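Local atomic coordinates of N-acetylmuramoyl-L-alanine amidase amiD (Escherichia coli, PDB entry 3D2Y), a protein that hydrolyses the amide bond between N-acetylmuramoyl residues and L-amino acids in cell-wall glycopeptides, as a zinc-dependent amidase of the bacterial outer membrane. Residues L32-T37 and P164-Q169; S43-L48 and H56-A61; T47-Q52 and W73-E78; P132-I137 and Q174-W179. All coordinates share one frame; numbering follows the deposited sequence.

Contact 1 of 4, residues L32-T37 and P164-Q169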
loop_
_atom_site.group_PDB
_atom_site.type_symbol
_atom_site.label_atom_id
_atom_site.label_comp_id
_atom_site.label_asym_id
_atom_site.label_seq_id
_atom_site.Cartn_x
_atom_site.Cartn_y
_atom_site.Cartn_z
ATOM N N LEU A 32 -4.610 -2.120 3.363
ATOM C CA LEU A 32 -4.790 -2.524 1.946
ATOM C C LEU A 32 -3.509 -2.298 1.200
ATOM O O LEU A 32 -3.056 -1.141 1.056
ATOM C CB LEU A 32 -5.900 -1.702 1.302
ATOM C CG LEU A 32 -6.296 -2.041 -0.130
ATOM C CD1 LEU A 32 -6.647 -3.542 -0.222
ATOM C CD2 LEU A 32 -7.442 -1.140 -0.694
ATOM N N VAL A 33 -2.912 -3.397 0.729
ATOM C CA VAL A 33 -1.625 -3.361 0.031
ATOM C C VAL A 33 -1.755 -3.519 -1.529
ATOM O O VAL A 33 -2.326 -4.484 -2.009
ATOM C CB VAL A 33 -0.643 -4.455 0.543
ATOM C CG1 VAL A 33 0.694 -4.332 -0.169
ATOM C CG2 VAL A 33 -0.423 -4.349 2.060
ATOM N N ILE A 34 -1.180 -2.578 -2.277
ATOM C CA ILE A 34 -1.207 -2.628 -3.746
ATOM C C ILE A 34 0.093 -3.216 -4.313
ATOM O O ILE A 34 1.187 -2.806 -3.918
ATOM C CB ILE A 34 -1.478 -1.224 -4.371
ATOM C CG1 ILE A 34 -2.697 -0.580 -3.699
ATOM C CG2 ILE A 34 -1.761 -1.346 -5.838
ATOM C CD1 ILE A 34 -4.019 -1.392 -3.867
ATOM N N HIS A 35 -0.050 -4.164 -5.239
ATOM C CA HIS A 35 1.091 -4.838 -5.893
ATOM C C HIS A 35 0.971 -4.735 -7.393
ATOM O O HIS A 35 -0.161 -4.548 -7.894
ATOM C CB HIS A 35 1.072 -6.363 -5.589
ATOM C CG HIS A 35 1.145 -6.715 -4.129
ATOM N ND1 HIS A 35 2.336 -7.023 -3.504
ATOM C CD2 HIS A 35 0.174 -6.852 -3.194
ATOM C CE1 HIS A 35 2.097 -7.295 -2.235
ATOM N NE2 HIS A 35 0.796 -7.180 -2.015
ATOM N N TYR A 36 2.077 -4.917 -8.113
ATOM C CA TYR A 36 2.002 -5.410 -9.515
ATOM C C TYR A 36 2.552 -6.838 -9.630
ATOM O O TYR A 36 3.334 -7.299 -8.780
ATOM C CB TYR A 36 2.641 -4.479 -10.597
ATOM C CG TYR A 36 4.096 -4.105 -10.378
ATOM C CD1 TYR A 36 5.101 -5.081 -10.217
ATOM C CD2 TYR A 36 4.483 -2.752 -10.311
ATOM C CE1 TYR A 36 6.422 -4.714 -9.964
ATOM C CE2 TYR A 36 5.828 -2.381 -10.098
ATOM C CZ TYR A 36 6.787 -3.371 -9.906
ATOM O OH TYR A 36 8.122 -3.038 -9.668
ATOM N N THR A 37 2.199 -7.501 -10.725
ATOM C CA THR A 37 2.494 -8.930 -10.890
ATOM C C THR A 37 3.869 -9.151 -11.497
ATOM O O THR A 37 4.494 -10.185 -11.276
ATOM C CB THR A 37 1.446 -9.633 -11.800
ATOM O OG1 THR A 37 1.431 -9.100 -13.140
ATOM C CG2 THR A 37 0.090 -9.536 -11.245
ATOM N N PRO A 164 6.593 4.009 -9.331
ATOM C CA PRO A 164 6.397 5.456 -9.449
ATOM C C PRO A 164 5.368 5.871 -10.527
ATOM O O PRO A 164 4.980 7.050 -10.581
ATOM C CB PRO A 164 7.805 5.951 -9.756
ATOM C CG PRO A 164 8.375 4.806 -10.617
ATOM C CD PRO A 164 7.890 3.573 -9.860
ATOM N N LEU A 165 4.915 4.929 -11.370
ATOM C CA LEU A 165 3.884 5.230 -12.387
ATOM C C LEU A 165 2.468 4.919 -11.863
ATOM O O LEU A 165 1.458 5.249 -12.505
ATOM C CB LEU A 165 4.185 4.523 -13.713
ATOM C CG LEU A 165 5.426 5.062 -14.478
ATOM C CD1 LEU A 165 5.518 4.431 -15.809
ATOM C CD2 LEU A 165 5.378 6.575 -14.670
ATOM N N PHE A 166 2.403 4.321 -10.684
ATOM C CA PHE A 166 1.115 4.070 -10.030
ATOM C C PHE A 166 0.433 5.379 -9.605
ATOM O O PHE A 166 1.050 6.173 -8.895
ATOM C CB PHE A 166 1.210 3.097 -8.827
ATOM C CG PHE A 166 -0.137 2.675 -8.337
ATOM C CD1 PHE A 166 -0.694 3.253 -7.198
ATOM C CD2 PHE A 166 -0.895 1.766 -9.081
ATOM C CE1 PHE A 166 -2.020 2.879 -6.791
ATOM C CE2 PHE A 166 -2.167 1.402 -8.700
ATOM C CZ PHE A 166 -2.729 1.955 -7.529
ATOM N N PRO A 167 -0.838 5.605 -10.046
ATOM C CA PRO A 167 -1.481 6.917 -9.845
ATOM C C PRO A 167 -2.116 7.167 -8.455
ATOM O O PRO A 167 -3.338 7.234 -8.334
ATOM C CB PRO A 167 -2.518 6.960 -10.993
ATOM C CG PRO A 167 -2.919 5.504 -11.184
ATOM C CD PRO A 167 -1.705 4.667 -10.802
ATOM N N TRP A 168 -1.268 7.288 -7.418
ATOM C CA TRP A 168 -1.726 7.489 -6.025
ATOM C C TRP A 168 -2.591 8.740 -5.834
ATOM O O TRP A 168 -3.629 8.682 -5.149
ATOM C CB TRP A 168 -0.541 7.530 -5.067
ATOM C CG TRP A 168 0.117 6.193 -4.856
ATOM C CD1 TRP A 168 1.303 5.779 -5.374
ATOM C CD2 TRP A 168 -0.424 5.065 -4.132
ATOM N NE1 TRP A 168 1.582 4.472 -4.978
ATOM C CE2 TRP A 168 0.550 4.016 -4.197
ATOM C CE3 TRP A 168 -1.609 4.848 -3.409
ATOM C CZ2 TRP A 168 0.366 2.765 -3.585
ATOM C CZ3 TRP A 168 -1.795 3.600 -2.774
ATOM C CH2 TRP A 168 -0.798 2.567 -2.880
ATOM N N GLN A 169 -2.158 9.861 -6.428
ATOM C CA GLN A 169 -2.911 11.125 -6.334
ATOM C C GLN A 169 -4.318 11.013 -6.958
ATOM O O GLN A 169 -5.294 11.463 -6.362
ATOM C CB GLN A 169 -2.148 12.305 -6.953
ATOM C CG GLN A 169 -2.554 13.629 -6.304
ATOM C CD GLN A 169 -1.970 14.854 -6.971
ATOM O OE1 GLN A 169 -0.950 14.792 -7.666
ATOM N NE2 GLN A 169 -2.605 15.992 -6.733
#
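Ile34 reaches out from its strand and meets two aromatic rings at once, Phe166 with one branch and Trp168 with the other. The methyl CG2 sits over a face of the phenyl ring in a CH-pi contact: Ile34 CG2 is 4.2 Å from the centroid of the Phe166 ring, 27° off the normal, and shifted so that its nearest ring atom is Phe166 CZ, at 3.8 Å. The two side chains cross at about a right angle. The longer branch goes to the indole, with Ile34 CG1 at 3.8 Å from Trp168 CH2. This approach is oblique, and the two side chains slide past each other in opposite directions. With chi1 at -50°, CG1 lies opposite the carbonyl carbon and CG2 opposite the backbone N, which splits the two branches between the two rings.

Phe166 CD1 lies 3.3 Å above the indole plane of Trp168 near its rim, while Trp168 CG meets the phenyl ring at its edge, in plane. Pro167 CD lies over the phenyl face opposite Ile34, near the rim, and Pro167, the centre of an inverse gamma turn, occupies the N-cap position of the helix that carries Trp168. All three touching residues are buried and the contact is wholly apolar.

Next along the strand come the zinc ligand His35 and the substrate-binding Tyr36, with Thr37 of the substrate site just past its end. Strand 31-36 runs between strands 100-105 and 148-150; Leu105 touches both Ile34 and Phe166, helix 124-141 packs on Phe166 through Ile127 and Leu130, and His233 of helix 220-234 stacks on Trp168.

Contact 2 of 4, residues S43-L48 and H56-A61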
loop_
_atom_site.group_PDB
_atom_site.type_symbol
_atom_site.label_atom_id
_atom_site.label_comp_id
_atom_site.label_asym_id
_atom_site.label_seq_id
_atom_site.Cartn_x
_atom_site.Cartn_y
_atom_site.Cartn_z
ATOM N N SER A 43 -0.014 -16.420 -16.366
ATOM C CA SER A 43 1.160 -16.725 -15.558
ATOM C C SER A 43 1.013 -16.244 -14.098
ATOM O O SER A 43 1.379 -16.950 -13.165
ATOM C CB SER A 43 2.419 -16.160 -16.208
ATOM O OG SER A 43 2.516 -16.594 -17.559
ATOM N N SER A 44 0.461 -15.054 -13.907
ATOM C CA SER A 44 0.294 -14.500 -12.527
ATOM C C SER A 44 -0.749 -15.365 -11.801
ATOM O O SER A 44 -0.607 -15.685 -10.611
ATOM C CB SER A 44 -0.149 -13.029 -12.552
ATOM O OG SER A 44 0.812 -12.225 -13.214
ATOM N N LEU A 45 -1.819 -15.725 -12.517
ATOM C CA LEU A 45 -2.873 -16.533 -11.884
ATOM C C LEU A 45 -2.296 -17.887 -11.421
ATOM O O LEU A 45 -2.543 -18.326 -10.307
ATOM C CB LEU A 45 -4.060 -16.686 -12.851
ATOM C CG LEU A 45 -5.227 -17.506 -12.328
ATOM C CD1 LEU A 45 -5.868 -16.885 -11.089
ATOM C CD2 LEU A 45 -6.252 -17.539 -13.447
ATOM N N ALA A 46 -1.480 -18.510 -12.273
ATOM C CA ALA A 46 -0.783 -19.747 -11.933
ATOM C C ALA A 46 0.043 -19.575 -10.636
ATOM O O ALA A 46 -0.080 -20.349 -9.670
ATOM C CB ALA A 46 0.118 -20.189 -13.115
ATOM N N THR A 47 0.837 -18.515 -10.604
ATOM C CA THR A 47 1.776 -18.280 -9.515
ATOM C C THR A 47 1.033 -17.975 -8.211
ATOM O O THR A 47 1.357 -18.533 -7.173
ATOM C CB THR A 47 2.760 -17.119 -9.845
ATOM O OG1 THR A 47 3.556 -17.446 -11.002
ATOM C CG2 THR A 47 3.665 -16.816 -8.662
ATOM N N LEU A 48 0.021 -17.125 -8.286
ATOM C CA LEU A 48 -0.739 -16.732 -7.104
ATOM C C LEU A 48 -1.706 -17.776 -6.551
ATOM O O LEU A 48 -2.377 -17.526 -5.527
ATOM C CB LEU A 48 -1.485 -15.440 -7.396
ATOM C CG LEU A 48 -0.594 -14.228 -7.686
ATOM C CD1 LEU A 48 -1.379 -13.094 -8.386
ATOM C CD2 LEU A 48 0.139 -13.745 -6.412
ATOM N N HIS A 56 -5.402 -11.682 -2.385
ATOM C CA HIS A 56 -6.872 -11.773 -2.350
ATOM C C HIS A 56 -7.515 -11.458 -3.675
ATOM O O HIS A 56 -8.457 -12.132 -4.071
ATOM C CB HIS A 56 -7.453 -10.880 -1.283
ATOM C CG HIS A 56 -6.953 -11.189 0.085
ATOM N ND1 HIS A 56 -5.820 -10.607 0.631
ATOM C CD2 HIS A 56 -7.442 -12.029 1.033
ATOM C CE1 HIS A 56 -5.634 -11.083 1.848
ATOM N NE2 HIS A 56 -6.604 -11.950 2.118
ATOM N N TYR A 57 -6.974 -10.458 -4.382
ATOM C CA TYR A 57 -7.496 -10.089 -5.688
ATOM C C TYR A 57 -6.397 -9.992 -6.758
ATOM O O TYR A 57 -5.225 -9.683 -6.486
ATOM C CB TYR A 57 -8.276 -8.775 -5.580
ATOM C CG TYR A 57 -9.402 -8.801 -4.587
ATOM C CD1 TYR A 57 -10.662 -9.268 -4.968
ATOM C CD2 TYR A 57 -9.219 -8.357 -3.286
ATOM C CE1 TYR A 57 -11.716 -9.294 -4.067
ATOM C CE2 TYR A 57 -10.272 -8.386 -2.351
ATOM C CZ TYR A 57 -11.514 -8.866 -2.775
ATOM O OH TYR A 57 -12.615 -8.927 -1.976
ATOM N N LEU A 58 -6.786 -10.350 -7.965
ATOM C CA LEU A 58 -5.955 -10.173 -9.147
ATOM C C LEU A 58 -6.752 -9.408 -10.230
ATOM O O LEU A 58 -7.800 -9.901 -10.715
ATOM C CB LEU A 58 -5.462 -11.537 -9.674
ATOM C CG LEU A 58 -4.663 -11.594 -10.999
ATOM C CD1 LEU A 58 -3.316 -10.822 -10.938
ATOM C CD2 LEU A 58 -4.394 -13.053 -11.358
ATOM N N VAL A 59 -6.268 -8.208 -10.581
ATOM C CA VAL A 59 -6.938 -7.345 -11.559
ATOM C C VAL A 59 -6.187 -7.420 -12.904
ATOM O O VAL A 59 -5.021 -7.049 -12.954
ATOM C CB VAL A 59 -7.011 -5.859 -11.101
ATOM C CG1 VAL A 59 -7.970 -5.076 -12.058
ATOM C CG2 VAL A 59 -7.535 -5.773 -9.605
ATOM N N PRO A 60 -6.851 -7.904 -13.988
ATOM C CA PRO A 60 -6.133 -7.886 -15.276
ATOM C C PRO A 60 -5.756 -6.445 -15.695
ATOM O O PRO A 60 -6.328 -5.477 -15.211
ATOM C CB PRO A 60 -7.162 -8.480 -16.264
ATOM C CG PRO A 60 -8.152 -9.179 -15.468
ATOM C CD PRO A 60 -8.220 -8.423 -14.150
ATOM N N ALA A 61 -4.848 -6.326 -16.638
ATOM C CA ALA A 61 -4.455 -5.022 -17.186
ATOM C C ALA A 61 -5.643 -4.307 -17.808
ATOM O O ALA A 61 -5.764 -3.097 -17.682
ATOM C CB ALA A 61 -3.378 -5.206 -18.239
#
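Leu58 points from its strand toward the helix 43-48 and divides its two methyls among three residues there. The tight side is at CD2, which presses on the helix backbone itself: Leu58 CD2 is 3.8 Å from Leu45 CA and 3.9 Å from Leu45 CB, the two leucines crossing at about a right angle. CD1 takes the other direction, 3.9 Å from Leu48 CD1. Leu58 has CG opposite its backbone N (chi1 175°), a torsion that carries the fork up between these residues.

The loose contact is at Ser44, which offers only its CB, 4.2 Å from Leu58 CD1, its OG being hydrogen-bonded to the carbonyl O of Asp40. Leu45, though tightly touched at CA and CB, is itself partly exposed. With Leu58 cut back to an alanine, a gap would probably open between strand and helix, taking from Leu45 and Leu48 the methyls that touch them.

Helix and strand run almost antiparallel, at 172°, with their axes 10.1 Å apart. This is a helix laid on one face of the mixed sheet of the amidase_2/PGRP fold, close to the active site: Leu48 touches the proton acceptor Glu104, Ser44 touches the substrate-binding Thr37, and both pack on the bound peptide.

Contact 3 of 4, residues T47-Q52 and W73-E78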
loop_
_atom_site.group_PDB
_atom_site.type_symbol
_atom_site.label_atom_id
_atom_site.label_comp_id
_atom_site.label_asym_id
_atom_site.label_seq_id
_atom_site.Cartn_x
_atom_site.Cartn_y
_atom_site.Cartn_z
ATOM N N THR A 47 0.837 -18.515 -10.604
ATOM C CA THR A 47 1.776 -18.280 -9.515
ATOM C C THR A 47 1.033 -17.975 -8.211
ATOM O O THR A 47 1.357 -18.533 -7.173
ATOM C CB THR A 47 2.760 -17.119 -9.845
ATOM O OG1 THR A 47 3.556 -17.446 -11.002
ATOM C CG2 THR A 47 3.665 -16.816 -8.662
ATOM N N LEU A 48 0.021 -17.125 -8.286
ATOM C CA LEU A 48 -0.739 -16.732 -7.104
ATOM C C LEU A 48 -1.706 -17.776 -6.551
ATOM O O LEU A 48 -2.377 -17.526 -5.527
ATOM C CB LEU A 48 -1.485 -15.440 -7.396
ATOM C CG LEU A 48 -0.594 -14.228 -7.686
ATOM C CD1 LEU A 48 -1.379 -13.094 -8.386
ATOM C CD2 LEU A 48 0.139 -13.745 -6.412
ATOM N N THR A 49 -1.800 -18.918 -7.223
ATOM C CA THR A 49 -2.589 -20.056 -6.724
ATOM C C THR A 49 -1.688 -21.246 -6.375
ATOM O O THR A 49 -2.180 -22.343 -6.041
ATOM C CB THR A 49 -3.744 -20.466 -7.673
ATOM O OG1 THR A 49 -3.241 -20.836 -8.973
ATOM C CG2 THR A 49 -4.739 -19.295 -7.859
ATOM N N ASP A 50 -0.377 -21.016 -6.413
ATOM C CA ASP A 50 0.589 -22.057 -6.075
ATOM C C ASP A 50 0.921 -21.990 -4.592
ATOM O O ASP A 50 0.184 -21.393 -3.783
ATOM C CB ASP A 50 1.867 -21.972 -6.930
ATOM C CG ASP A 50 2.281 -23.344 -7.518
ATOM O OD1 ASP A 50 1.457 -23.944 -8.254
ATOM O OD2 ASP A 50 3.423 -23.822 -7.264
ATOM N N LYS A 51 2.023 -22.605 -4.213
ATOM C CA LYS A 51 2.215 -22.823 -2.794
ATOM C C LYS A 51 3.237 -21.881 -2.127
ATOM O O LYS A 51 3.548 -22.047 -0.955
ATOM C CB LYS A 51 2.408 -24.314 -2.486
ATOM C CG LYS A 51 3.239 -25.079 -3.493
ATOM C CD LYS A 51 4.671 -25.242 -3.003
ATOM C CE LYS A 51 5.365 -26.390 -3.734
ATOM N NZ LYS A 51 5.945 -27.322 -2.716
ATOM N N GLN A 52 3.699 -20.873 -2.870
ATOM C CA GLN A 52 4.659 -19.899 -2.341
ATOM C C GLN A 52 4.048 -18.517 -2.084
ATOM O O GLN A 52 4.364 -17.865 -1.098
ATOM C CB GLN A 52 5.887 -19.803 -3.257
ATOM C CG GLN A 52 6.728 -21.085 -3.258
ATOM C CD GLN A 52 7.913 -21.023 -4.199
ATOM O OE1 GLN A 52 8.886 -20.303 -3.949
ATOM N NE2 GLN A 52 7.854 -21.807 -5.277
ATOM N N TRP A 73 -10.535 -11.085 -10.352
ATOM C CA TRP A 73 -10.417 -12.444 -9.813
ATOM C C TRP A 73 -10.169 -12.372 -8.316
ATOM O O TRP A 73 -9.334 -11.592 -7.888
ATOM C CB TRP A 73 -9.301 -13.219 -10.537
ATOM C CG TRP A 73 -9.815 -13.970 -11.756
ATOM C CD1 TRP A 73 -10.002 -15.307 -11.851
ATOM C CD2 TRP A 73 -10.222 -13.409 -13.004
ATOM N NE1 TRP A 73 -10.471 -15.636 -13.098
ATOM C CE2 TRP A 73 -10.611 -14.489 -13.831
ATOM C CE3 TRP A 73 -10.263 -12.102 -13.524
ATOM C CZ2 TRP A 73 -11.087 -14.307 -15.139
ATOM C CZ3 TRP A 73 -10.733 -11.915 -14.836
ATOM C CH2 TRP A 73 -11.135 -13.023 -15.631
ATOM N N GLN A 74 -10.968 -13.102 -7.532
ATOM C CA GLN A 74 -10.720 -13.218 -6.080
ATOM C C GLN A 74 -10.209 -14.614 -5.798
ATOM O O GLN A 74 -10.829 -15.614 -6.184
ATOM C CB GLN A 74 -11.925 -12.805 -5.201
ATOM C CG GLN A 74 -11.667 -13.027 -3.669
ATOM C CD GLN A 74 -12.773 -12.612 -2.741
ATOM O OE1 GLN A 74 -12.545 -12.453 -1.524
ATOM N NE2 GLN A 74 -13.964 -12.440 -3.266
ATOM N N LEU A 75 -9.040 -14.681 -5.169
ATOM C CA LEU A 75 -8.319 -15.922 -5.013
ATOM C C LEU A 75 -8.370 -16.449 -3.592
ATOM O O LEU A 75 -8.130 -17.621 -3.367
ATOM C CB LEU A 75 -6.852 -15.732 -5.439
ATOM C CG LEU A 75 -6.589 -15.204 -6.845
ATOM C CD1 LEU A 75 -5.111 -15.017 -7.049
ATOM C CD2 LEU A 75 -7.145 -16.165 -7.942
ATOM N N VAL A 76 -8.645 -15.562 -2.632
ATOM C CA VAL A 76 -8.534 -15.881 -1.209
ATOM C C VAL A 76 -9.633 -15.117 -0.486
ATOM O O VAL A 76 -9.769 -13.916 -0.719
ATOM C CB VAL A 76 -7.143 -15.514 -0.572
ATOM C CG1 VAL A 76 -7.152 -15.735 1.007
ATOM C CG2 VAL A 76 -5.985 -16.277 -1.231
ATOM N N PRO A 77 -10.466 -15.830 0.324
ATOM C CA PRO A 77 -11.499 -15.139 1.134
ATOM C C PRO A 77 -10.814 -14.093 2.021
ATOM O O PRO A 77 -9.727 -14.341 2.534
ATOM C CB PRO A 77 -12.111 -16.264 1.980
ATOM C CG PRO A 77 -11.838 -17.530 1.211
ATOM C CD PRO A 77 -10.461 -17.283 0.585
ATOM N N GLU A 78 -11.457 -12.932 2.163
ATOM C CA GLU A 78 -10.872 -11.772 2.844
ATOM C C GLU A 78 -10.663 -12.108 4.305
ATOM O O GLU A 78 -9.788 -11.526 4.930
ATOM C CB GLU A 78 -11.784 -10.530 2.749
ATOM C CG GLU A 78 -11.910 -9.878 1.361
ATOM C CD GLU A 78 -12.684 -8.532 1.373
ATOM O OE1 GLU A 78 -13.369 -8.233 2.377
ATOM O OE2 GLU A 78 -12.597 -7.792 0.368
#
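Leu48 meets Leu75 with its CB rather than with its branched end: Leu48 CB lies 3.7 Å from Leu75 CD1. The same methyl comes near the backbone as well, with Leu75 CD1 at 4.0 Å from Leu48 O. Leu48 also touches Val53, the proton acceptor Glu104 and the bound peptide.

One residue on, Thr49 brings its methyl to the second branch of the same leucine, Thr49 CG2 being 3.9 Å from Leu75 CD2. Here the side chains cross at about a right angle. The threonine's chi1 of 59° sets OG1 between the backbone N and the carbonyl carbon, turned back to the helix, where it hydrogen-bonds to the carbonyl O atoms of Leu45 and Ala46; CG2 is the group presented to Leu75. Just past it, the backbone N of Asp50 bonds to Thr47 O at 3.1 Å, and the chain then leaves Leu75 behind.

From the opposite segment Leu75 alone answers both residues. Its CG stands opposite the carbonyl carbon (chi1 -56°), and the fork beyond it spans the two consecutive residues. Leu75 directly follows strand 73-74, and its backbone bonds to His56 just before the neighbouring strand 57-59.

No hydrogen bond or salt bridge links the two segments. The join therefore rests on van der Waals contact and partial exclusion of water, buried at Leu48 and exposed at Thr49, while the threonine hydroxyl spends its bonding on the last turn of its own helix.

Contact 4 of 4, residues P132-I137 and Q174-W179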
loop_
_atom_site.group_PDB
_atom_site.type_symbol
_atom_site.label_atom_id
_atom_site.label_comp_id
_atom_site.label_asym_id
_atom_site.label_seq_id
_atom_site.Cartn_x
_atom_site.Cartn_y
_atom_site.Cartn_z
ATOM N N PRO A 132 -13.719 1.084 -7.455
ATOM C CA PRO A 132 -14.871 0.571 -6.673
ATOM C C PRO A 132 -14.556 -0.620 -5.743
ATOM O O PRO A 132 -15.189 -0.765 -4.699
ATOM C CB PRO A 132 -15.887 0.204 -7.748
ATOM C CG PRO A 132 -15.051 -0.050 -8.965
ATOM C CD PRO A 132 -13.950 0.936 -8.906
ATOM N N LEU A 133 -13.575 -1.441 -6.097
ATOM C CA LEU A 133 -13.173 -2.552 -5.254
ATOM C C LEU A 133 -12.439 -2.016 -4.021
ATOM O O LEU A 133 -12.760 -2.379 -2.883
ATOM C CB LEU A 133 -12.288 -3.529 -6.052
ATOM C CG LEU A 133 -11.580 -4.611 -5.208
ATOM C CD1 LEU A 133 -12.600 -5.559 -4.510
ATOM C CD2 LEU A 133 -10.526 -5.345 -6.045
ATOM N N ALA A 134 -11.477 -1.122 -4.233
ATOM C CA ALA A 134 -10.794 -0.459 -3.079
ATOM C C ALA A 134 -11.791 0.280 -2.170
ATOM O O ALA A 134 -11.718 0.152 -0.958
ATOM C CB ALA A 134 -9.703 0.489 -3.579
ATOM N N LYS A 135 -12.735 1.020 -2.761
ATOM C CA LYS A 135 -13.733 1.745 -1.972
ATOM C C LYS A 135 -14.546 0.782 -1.099
ATOM O O LYS A 135 -14.796 1.055 0.072
ATOM C CB LYS A 135 -14.656 2.596 -2.872
ATOM C CG LYS A 135 -13.922 3.807 -3.463
ATOM C CD LYS A 135 -14.789 4.639 -4.380
ATOM C CE LYS A 135 -15.273 5.882 -3.661
ATOM N NZ LYS A 135 -15.441 7.047 -4.627
ATOM N N ASP A 136 -14.940 -0.357 -1.663
ATOM C CA ASP A 136 -15.758 -1.297 -0.937
ATOM C C ASP A 136 -14.951 -1.863 0.213
ATOM O O ASP A 136 -15.441 -1.942 1.357
ATOM C CB ASP A 136 -16.258 -2.435 -1.817
ATOM C CG ASP A 136 -17.439 -2.035 -2.707
ATOM O OD1 ASP A 136 -18.029 -0.920 -2.581
ATOM O OD2 ASP A 136 -17.771 -2.877 -3.552
ATOM N N ILE A 137 -13.709 -2.206 -0.067
ATOM C CA ILE A 137 -12.827 -2.776 0.960
ATOM C C ILE A 137 -12.583 -1.814 2.110
ATOM O O ILE A 137 -12.753 -2.183 3.300
ATOM C CB ILE A 137 -11.483 -3.297 0.354
ATOM C CG1 ILE A 137 -11.776 -4.417 -0.631
ATOM C CG2 ILE A 137 -10.606 -3.884 1.474
ATOM C CD1 ILE A 137 -10.573 -4.724 -1.530
ATOM N N GLN A 174 -10.309 10.225 -5.370
ATOM C CA GLN A 174 -11.476 9.335 -5.259
ATOM C C GLN A 174 -11.733 8.804 -3.817
ATOM O O GLN A 174 -12.595 7.926 -3.588
ATOM C CB GLN A 174 -11.337 8.173 -6.257
ATOM C CG GLN A 174 -11.284 8.598 -7.711
ATOM C CD GLN A 174 -12.611 9.092 -8.210
ATOM O OE1 GLN A 174 -12.703 10.173 -8.786
ATOM N NE2 GLN A 174 -13.661 8.304 -7.985
ATOM N N GLY A 175 -10.982 9.337 -2.855
ATOM C CA GLY A 175 -11.106 8.969 -1.437
ATOM C C GLY A 175 -10.356 7.704 -1.070
ATOM O O GLY A 175 -10.618 7.097 -0.023
ATOM N N ILE A 176 -9.434 7.299 -1.945
ATOM C CA ILE A 176 -8.598 6.112 -1.728
ATOM C C ILE A 176 -7.133 6.456 -1.452
ATOM O O ILE A 176 -6.356 6.739 -2.367
ATOM C CB ILE A 176 -8.658 5.130 -2.894
ATOM C CG1 ILE A 176 -10.130 4.794 -3.242
ATOM C CG2 ILE A 176 -7.789 3.854 -2.596
ATOM C CD1 ILE A 176 -10.301 4.092 -4.603
ATOM N N GLY A 177 -6.754 6.330 -0.192
ATOM C CA GLY A 177 -5.368 6.575 0.242
ATOM C C GLY A 177 -5.051 8.007 0.640
ATOM O O GLY A 177 -5.840 8.948 0.421
ATOM N N ALA A 178 -3.864 8.154 1.215
ATOM C CA ALA A 178 -3.353 9.401 1.832
ATOM C C ALA A 178 -2.728 10.332 0.792
ATOM O O ALA A 178 -2.049 9.905 -0.147
ATOM C CB ALA A 178 -2.288 9.048 2.893
ATOM N N TRP A 179 -2.973 11.620 0.938
ATOM C CA TRP A 179 -2.238 12.610 0.120
ATOM C C TRP A 179 -2.178 13.893 0.929
ATOM O O TRP A 179 -3.176 14.233 1.566
ATOM C CB TRP A 179 -2.920 12.825 -1.230
ATOM C CG TRP A 179 -2.018 13.432 -2.257
ATOM C CD1 TRP A 179 -1.970 14.761 -2.634
ATOM C CD2 TRP A 179 -0.999 12.760 -3.016
ATOM N NE1 TRP A 179 -0.999 14.940 -3.608
ATOM C CE2 TRP A 179 -0.377 13.736 -3.839
ATOM C CE3 TRP A 179 -0.542 11.429 -3.077
ATOM C CZ2 TRP A 179 0.664 13.415 -4.744
ATOM C CZ3 TRP A 179 0.509 11.125 -3.948
ATOM C CH2 TRP A 179 1.099 12.114 -4.763
#
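Ile176 lays its CD1 methyl between two consecutive residues of the helix, 3.8 Å from Ala134 CB and equally 3.8 Å from Lys135 CG. Its chi1 of -52° puts CG1 opposite the carbonyl carbon and CG2 opposite the backbone N; CG1 then runs against the lysine chain, while Ile176 CG2 comes to 4.0 Å from Ala134 CB. Ile131 and Ile138 of the same helix 124-141 also touch Ile176. A glycine in place of Ile176 would probably open a gap against Ala134 and leave the aliphatic part of Lys135 with less to lie on.

The segment starts where helix 168-173 ends in a Schellman motif, with Gly175, at positive phi, as the C-prime residue: Ile176 N bonds to Leu171 O and Gly175 N to Ala172 O. Gln174 O is bonded instead from helix 124-141, by Lys135. The exposed Lys135 crosses Ile176 at about a right angle, then bends at chi3 and at chi4, which brings NZ round to the carbonyl. Lys135 NZ donates to Gln174 O at 3.2 Å, an angled bond, 139° at the oxygen, with the nitrogen tilted 22° from the carbonyl plane.

How the contacts relate
Contacts 1, 2 and 3 all reach the five-stranded mixed sheet, through strand 31-36 in contact 1 and the neighbouring strands 57-59 and 73-74 in contacts 2 and 3. Those last two share Thr47 and Leu48 of helix 41-48, their centres about 8 Å apart, and fall within the span of chain that contact 1 brackets. Centre to centre, contact 1 is about 15 Å from contact 2, meeting it where Thr37 touches Ser44 and Leu58, and about 12 Å from contact 4, meeting it at Leu32 and Ala134. Contact 4 alternates with contact 1 along the chain. Contacts 1 to 3 thus join elements around the zinc and substrate site; contact 4 ties helix 124-141 to later chain.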